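Local coordinates for foldase protein PrsA (Bacillus subtilis, PDB 4WO7) that assists the folding of secreted proteins outside the cell membrane and has peptidyl-prolyl cis-trans isomerase activity that is not essential for its role in vivo, at residues I102-L116 with M215-L228. Sequence-based numbering, arbitrary orientation.
Sequences IKVTDADIKEYWEGL and MKKELKSEVLEQKL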
loop_
_atom_site.group_PDB
_atom_site.type_symbol
_atom_site.label_atom_id
_atom_site.label_comp_id
_atom_site.label_asym_id
_atom_site.label_seq_id
_atom_site.Cartn_x
_atom_site.Cartn_y
_atom_site.Cartn_z
ATOM N N ILE A 102 1.257 -26.308 6.404
ATOM C CA ILE A 102 0.956 -26.267 4.969
ATOM C C ILE A 102 1.236 -27.612 4.322
ATOM O O ILE A 102 2.289 -28.211 4.553
ATOM C CB ILE A 102 1.768 -25.196 4.214
ATOM C CG1 ILE A 102 1.354 -23.799 4.665
ATOM C CG2 ILE A 102 1.587 -25.346 2.681
ATOM C CD1 ILE A 102 2.233 -22.698 4.117
ATOM N N LYS A 103 0.284 -28.089 3.528
ATOM C CA LYS A 103 0.460 -29.312 2.753
ATOM C C LYS A 103 0.169 -29.053 1.273
ATOM O O LYS A 103 -0.917 -28.578 0.933
ATOM C CB LYS A 103 -0.434 -30.410 3.318
ATOM C CG LYS A 103 -0.094 -30.709 4.765
ATOM C CD LYS A 103 -0.994 -31.765 5.354
ATOM C CE LYS A 103 -0.639 -32.033 6.808
ATOM N NZ LYS A 103 -1.471 -33.113 7.398
ATOM N N VAL A 104 1.126 -29.353 0.394
ATOM C CA VAL A 104 0.875 -29.240 -1.044
ATOM C C VAL A 104 0.430 -30.602 -1.566
ATOM O O VAL A 104 1.056 -31.629 -1.293
ATOM C CB VAL A 104 2.106 -28.752 -1.875
ATOM C CG1 VAL A 104 2.859 -27.668 -1.134
ATOM C CG2 VAL A 104 3.087 -29.869 -2.204
ATOM N N THR A 105 -0.704 -30.607 -2.253
ATOM C CA THR A 105 -1.238 -31.812 -2.866
ATOM C C THR A 105 -0.552 -32.049 -4.202
ATOM O O THR A 105 0.174 -31.186 -4.692
ATOM C CB THR A 105 -2.747 -31.688 -3.076
ATOM O OG1 THR A 105 -3.012 -30.622 -3.999
ATOM C CG2 THR A 105 -3.428 -31.395 -1.749
ATOM N N ASP A 106 -0.779 -33.219 -4.787
ATOM C CA ASP A 106 -0.253 -33.519 -6.115
ATOM C C ASP A 106 -1.003 -32.732 -7.175
ATOM O O ASP A 106 -0.494 -32.521 -8.278
ATOM C CB ASP A 106 -0.320 -35.013 -6.422
ATOM C CG ASP A 106 0.602 -35.809 -5.545
ATOM O OD1 ASP A 106 1.130 -35.194 -4.600
ATOM O OD2 ASP A 106 0.882 -36.990 -5.857
ATOM N N ALA A 107 -2.216 -32.304 -6.843
ATOM C CA ALA A 107 -2.960 -31.433 -7.732
ATOM C C ALA A 107 -2.204 -30.124 -7.857
ATOM O O ALA A 107 -2.074 -29.581 -8.948
ATOM C CB ALA A 107 -4.370 -31.188 -7.211
ATOM N N ASP A 108 -1.682 -29.635 -6.738
ATOM C CA ASP A 108 -0.887 -28.413 -6.744
ATOM C C ASP A 108 0.400 -28.589 -7.559
ATOM O O ASP A 108 0.865 -27.643 -8.197
ATOM C CB ASP A 108 -0.553 -27.979 -5.315
ATOM C CG ASP A 108 -1.793 -27.646 -4.499
ATOM O OD1 ASP A 108 -2.828 -27.295 -5.106
ATOM O OD2 ASP A 108 -1.736 -27.741 -3.254
ATOM N N ILE A 109 0.982 -29.789 -7.533
ATOM C CA ILE A 109 2.248 -30.019 -8.230
ATOM C C ILE A 109 2.040 -30.166 -9.728
ATOM O O ILE A 109 2.782 -29.587 -10.523
ATOM C CB ILE A 109 2.970 -31.299 -7.750
ATOM C CG1 ILE A 109 3.155 -31.309 -6.235
ATOM C CG2 ILE A 109 4.326 -31.439 -8.448
ATOM C CD1 ILE A 109 3.536 -32.673 -5.695
ATOM N N LYS A 110 1.029 -30.939 -10.112
ATOM C CA LYS A 110 0.745 -31.147 -11.524
ATOM C C LYS A 110 0.236 -29.835 -12.092
ATOM O O LYS A 110 0.477 -29.512 -13.252
ATOM C CB LYS A 110 -0.273 -32.270 -11.737
ATOM C CG LYS A 110 -0.229 -32.866 -13.147
ATOM C CD LYS A 110 -1.094 -34.113 -13.273
ATOM C CE LYS A 110 -2.468 -33.796 -13.845
ATOM N NZ LYS A 110 -2.447 -33.634 -15.329
ATOM N N GLU A 111 -0.454 -29.079 -11.245
ATOM C CA GLU A 111 -0.938 -27.749 -11.590
ATOM C C GLU A 111 0.201 -26.771 -11.816
ATOM O O GLU A 111 0.067 -25.829 -12.591
ATOM C CB GLU A 111 -1.826 -27.202 -10.479
ATOM C CG GLU A 111 -2.284 -25.779 -10.698
ATOM C CD GLU A 111 -3.200 -25.294 -9.595
ATOM O OE1 GLU A 111 -3.643 -24.129 -9.662
ATOM O OE2 GLU A 111 -3.474 -26.077 -8.659
ATOM N N TYR A 112 1.285 -26.942 -11.070
ATOM C CA TYR A 112 2.462 -26.102 -11.245
ATOM C C TYR A 112 3.239 -26.542 -12.487
ATOM O O TYR A 112 3.773 -25.711 -13.226
ATOM C CB TYR A 112 3.358 -26.143 -10.009
ATOM C CG TYR A 112 4.524 -25.178 -10.080
ATOM C CD1 TYR A 112 4.360 -23.837 -9.758
ATOM C CD2 TYR A 112 5.780 -25.601 -10.488
ATOM C CE1 TYR A 112 5.419 -22.948 -9.831
ATOM C CE2 TYR A 112 6.844 -24.717 -10.566
ATOM C CZ TYR A 112 6.658 -23.393 -10.235
ATOM O OH TYR A 112 7.720 -22.518 -10.312
ATOM N N TRP A 113 3.312 -27.854 -12.698
ATOM C CA TRP A 113 3.996 -28.414 -13.853
ATOM C C TRP A 113 3.364 -27.866 -15.128
ATOM O O TRP A 113 4.058 -27.323 -15.985
ATOM C CB TRP A 113 3.900 -29.946 -13.807
ATOM C CG TRP A 113 4.616 -30.687 -14.888
ATOM C CD1 TRP A 113 5.938 -31.030 -14.911
ATOM C CD2 TRP A 113 4.047 -31.202 -16.099
ATOM N NE1 TRP A 113 6.229 -31.718 -16.065
ATOM C CE2 TRP A 113 5.086 -31.830 -16.815
ATOM C CE3 TRP A 113 2.766 -31.173 -16.659
ATOM C CZ2 TRP A 113 4.883 -32.432 -18.051
ATOM C CZ3 TRP A 113 2.568 -31.770 -17.889
ATOM C CH2 TRP A 113 3.619 -32.391 -18.571
ATOM N N GLU A 114 2.049 -28.012 -15.252
ATOM C CA GLU A 114 1.305 -27.393 -16.345
ATOM C C GLU A 114 1.172 -25.903 -16.024
ATOM O O GLU A 114 0.432 -25.512 -15.126
ATOM C CB GLU A 114 -0.050 -28.072 -16.539
ATOM C CG GLU A 114 -1.025 -27.875 -15.395
ATOM C CD GLU A 114 -2.044 -28.995 -15.281
ATOM O OE1 GLU A 114 -2.042 -29.906 -16.138
ATOM O OE2 GLU A 114 -2.851 -28.965 -14.327
ATOM N N GLY A 115 1.878 -25.071 -16.775
ATOM C CA GLY A 115 1.985 -23.660 -16.462
ATOM C C GLY A 115 3.468 -23.351 -16.543
ATOM O O GLY A 115 3.887 -22.202 -16.659
ATOM N N LEU A 116 4.261 -24.415 -16.443
ATOM C CA LEU A 116 5.686 -24.392 -16.741
ATOM C C LEU A 116 5.913 -24.723 -18.236
ATOM O O LEU A 116 7.051 -24.810 -18.703
ATOM C CB LEU A 116 6.421 -25.378 -15.817
ATOM C CG LEU A 116 7.495 -24.865 -14.844
ATOM C CD1 LEU A 116 7.084 -23.582 -14.108
ATOM C CD2 LEU A 116 7.840 -25.949 -13.820
HETATM N N MSE A 215 10.341 -34.868 -12.543
HETATM C CA MSE A 215 10.516 -33.512 -12.044
HETATM C C MSE A 215 9.683 -33.234 -10.804
HETATM O O MSE A 215 9.766 -32.159 -10.209
HETATM C CB MSE A 215 10.124 -32.546 -13.141
HETATM C CG MSE A 215 10.533 -31.134 -12.952
HETATM SE SE MSE A 215 10.224 -30.372 -14.683
HETATM C CE MSE A 215 10.726 -28.531 -14.345
ATOM N N LYS A 216 8.874 -34.218 -10.435
ATOM C CA LYS A 216 7.874 -34.076 -9.388
ATOM C C LYS A 216 8.406 -33.480 -8.088
ATOM O O LYS A 216 7.869 -32.490 -7.593
ATOM C CB LYS A 216 7.261 -35.442 -9.101
ATOM C CG LYS A 216 6.042 -35.422 -8.207
ATOM C CD LYS A 216 5.592 -36.839 -7.928
ATOM C CE LYS A 216 4.462 -36.882 -6.923
ATOM N NZ LYS A 216 3.188 -36.398 -7.519
ATOM N N LYS A 217 9.456 -34.083 -7.537
ATOM C CA LYS A 217 9.919 -33.697 -6.206
ATOM C C LYS A 217 10.493 -32.283 -6.142
ATOM O O LYS A 217 10.302 -31.596 -5.138
ATOM C CB LYS A 217 10.968 -34.688 -5.697
ATOM C CG LYS A 217 10.500 -36.135 -5.656
ATOM C CD LYS A 217 11.361 -36.976 -4.723
ATOM C CE LYS A 217 10.769 -38.366 -4.549
ATOM N NZ LYS A 217 11.532 -39.213 -3.590
ATOM N N GLU A 218 11.184 -31.839 -7.189
ATOM C CA GLU A 218 11.711 -30.477 -7.196
ATOM C C GLU A 218 10.585 -29.462 -7.304
ATOM O O GLU A 218 10.669 -28.384 -6.719
ATOM C CB GLU A 218 12.725 -30.260 -8.333
ATOM C CG GLU A 218 14.093 -30.885 -8.100
ATOM C CD GLU A 218 14.744 -30.341 -6.840
ATOM O OE1 GLU A 218 14.627 -29.121 -6.589
ATOM O OE2 GLU A 218 15.363 -31.130 -6.096
ATOM N N LEU A 219 9.531 -29.798 -8.037
ATOM C CA LEU A 219 8.423 -28.865 -8.185
ATOM C C LEU A 219 7.634 -28.759 -6.886
ATOM O O LEU A 219 7.109 -27.694 -6.566
ATOM C CB LEU A 219 7.505 -29.282 -9.334
ATOM C CG LEU A 219 8.149 -29.174 -10.717
ATOM C CD1 LEU A 219 7.160 -29.559 -11.809
ATOM C CD2 LEU A 219 8.754 -27.789 -10.974
ATOM N N LYS A 220 7.547 -29.857 -6.142
ATOM C CA LYS A 220 6.874 -29.832 -4.852
ATOM C C LYS A 220 7.589 -28.829 -3.945
ATOM O O LYS A 220 6.956 -28.053 -3.228
ATOM C CB LYS A 220 6.843 -31.217 -4.210
ATOM C CG LYS A 220 5.846 -31.311 -3.070
ATOM C CD LYS A 220 5.774 -32.702 -2.466
ATOM C CE LYS A 220 4.586 -32.838 -1.521
ATOM N NZ LYS A 220 4.467 -34.227 -0.996
ATOM N N SER A 221 8.918 -28.851 -3.990
ATOM C CA SER A 221 9.725 -27.972 -3.158
ATOM C C SER A 221 9.513 -26.531 -3.597
ATOM O O SER A 221 9.483 -25.621 -2.767
ATOM C CB SER A 221 11.206 -28.354 -3.236
ATOM O OG SER A 221 11.451 -29.579 -2.567
ATOM N N GLU A 222 9.359 -26.327 -4.902
ATOM C CA GLU A 222 9.085 -24.998 -5.436
ATOM C C GLU A 222 7.695 -24.493 -5.058
ATOM O O GLU A 222 7.536 -23.319 -4.722
ATOM C CB GLU A 222 9.220 -24.981 -6.956
ATOM C CG GLU A 222 10.645 -25.015 -7.469
ATOM C CD GLU A 222 10.713 -24.755 -8.964
ATOM O OE1 GLU A 222 10.163 -23.726 -9.411
ATOM O OE2 GLU A 222 11.310 -25.578 -9.692
ATOM N N VAL A 223 6.692 -25.371 -5.112
ATOM C CA VAL A 223 5.332 -24.978 -4.747
ATOM C C VAL A 223 5.308 -24.508 -3.309
ATOM O O VAL A 223 4.707 -23.482 -3.000
ATOM C CB VAL A 223 4.306 -26.134 -4.908
ATOM C CG1 VAL A 223 2.973 -25.790 -4.210
ATOM C CG2 VAL A 223 4.072 -26.476 -6.377
ATOM N N LEU A 224 5.966 -25.264 -2.438
ATOM C CA LEU A 224 6.003 -24.938 -1.024
ATOM C C LEU A 224 6.691 -23.602 -0.776
ATOM O O LEU A 224 6.227 -22.803 0.036
ATOM C CB LEU A 224 6.717 -26.042 -0.249
ATOM C CG LEU A 224 6.898 -25.800 1.252
ATOM C CD1 LEU A 224 5.560 -25.629 1.971
ATOM C CD2 LEU A 224 7.704 -26.940 1.845
ATOM N N GLU A 225 7.783 -23.346 -1.489
ATOM C CA GLU A 225 8.503 -22.093 -1.313
ATOM C C GLU A 225 7.634 -20.939 -1.771
ATOM O O GLU A 225 7.726 -19.831 -1.251
ATOM C CB GLU A 225 9.814 -22.083 -2.094
ATOM C CG GLU A 225 10.762 -20.992 -1.612
ATOM C CD GLU A 225 12.156 -21.115 -2.182
ATOM O OE1 GLU A 225 12.499 -22.200 -2.693
ATOM O OE2 GLU A 225 12.913 -20.123 -2.114
ATOM N N GLN A 226 6.778 -21.217 -2.746
ATOM C CA GLN A 226 5.876 -20.208 -3.279
ATOM C C GLN A 226 4.756 -19.900 -2.285
ATOM O O GLN A 226 4.350 -18.746 -2.130
ATOM C CB GLN A 226 5.306 -20.659 -4.628
ATOM C CG GLN A 226 4.499 -19.581 -5.327
ATOM C CD GLN A 226 3.817 -20.072 -6.587
ATOM O OE1 GLN A 226 3.472 -21.248 -6.708
ATOM N NE2 GLN A 226 3.596 -19.160 -7.527
ATOM N N LYS A 227 4.260 -20.928 -1.607
ATOM C CA LYS A 227 3.199 -20.740 -0.628
ATOM C C LYS A 227 3.751 -20.093 0.633
ATOM O O LYS A 227 3.005 -19.511 1.415
ATOM C CB LYS A 227 2.531 -22.070 -0.281
ATOM C CG LYS A 227 1.614 -22.597 -1.371
ATOM C CD LYS A 227 0.800 -23.794 -0.898
ATOM C CE LYS A 227 -0.145 -24.293 -1.986
ATOM N NZ LYS A 227 -0.985 -25.436 -1.524
ATOM N N LEU A 228 5.064 -20.195 0.823
ATOM C CA LEU A 228 5.719 -19.606 1.988
ATOM C C LEU A 228 5.956 -18.102 1.838
ATOM O O LEU A 228 6.206 -17.413 2.830
ATOM C CB LEU A 228 7.039 -20.332 2.266
ATOM C CG LEU A 228 6.838 -21.708 2.912
ATOM C CD1 LEU A 228 8.118 -22.534 2.881
ATOM C CD2 LEU A 228 6.345 -21.558 4.348
#
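Y112 of helix 106-113 enters helix 216-228 as a knob into the hole formed by L219, E222, V223 and Q226, in a near-perpendicular helix pair (axes 9.2 Å apart, 99°) that joins the two chain connections leading into and out of the four-stranded sheet of the PPIase domain. With CG anti to the backbone N (chi1 -174°), the phenol reaches between L219 and E222; L219 CD2 meets the ring edge 3.6 Å from Y112 CE2, and Y112 OH gives E222 OE1 a weak hydrogen bond. The other branch of L219, CD1, touches the indole edge at W113 CD1 (3.6 Å); the selenium of selenomethionine M215 meets the same edge in a Met-aromatic contact, and Y212 and R209 also pack on this indole. V104 splits its methyls, CG1 against V223 CG1 (3.6 Å) and CG2 against the aliphatic chain of K220, which also passes I109 CD1. Ion pairs border this apolar seam: K216 NZ to D106 OD2, a weak bond at 2.9 Å, and the extended K227, whose NZ lies 3.0 Å from D108 OD2. T105 N reaches the same oxygen from the opposite face of the carboxylate, completing a capping box with D108 N and T105 OG1. An asparagine in place of D108 would probably leave the K227 ammonium without its counter-charge. One carboxylate oxygen thus ties the start of helix 106-113 to the C-terminal part of helix 216-228.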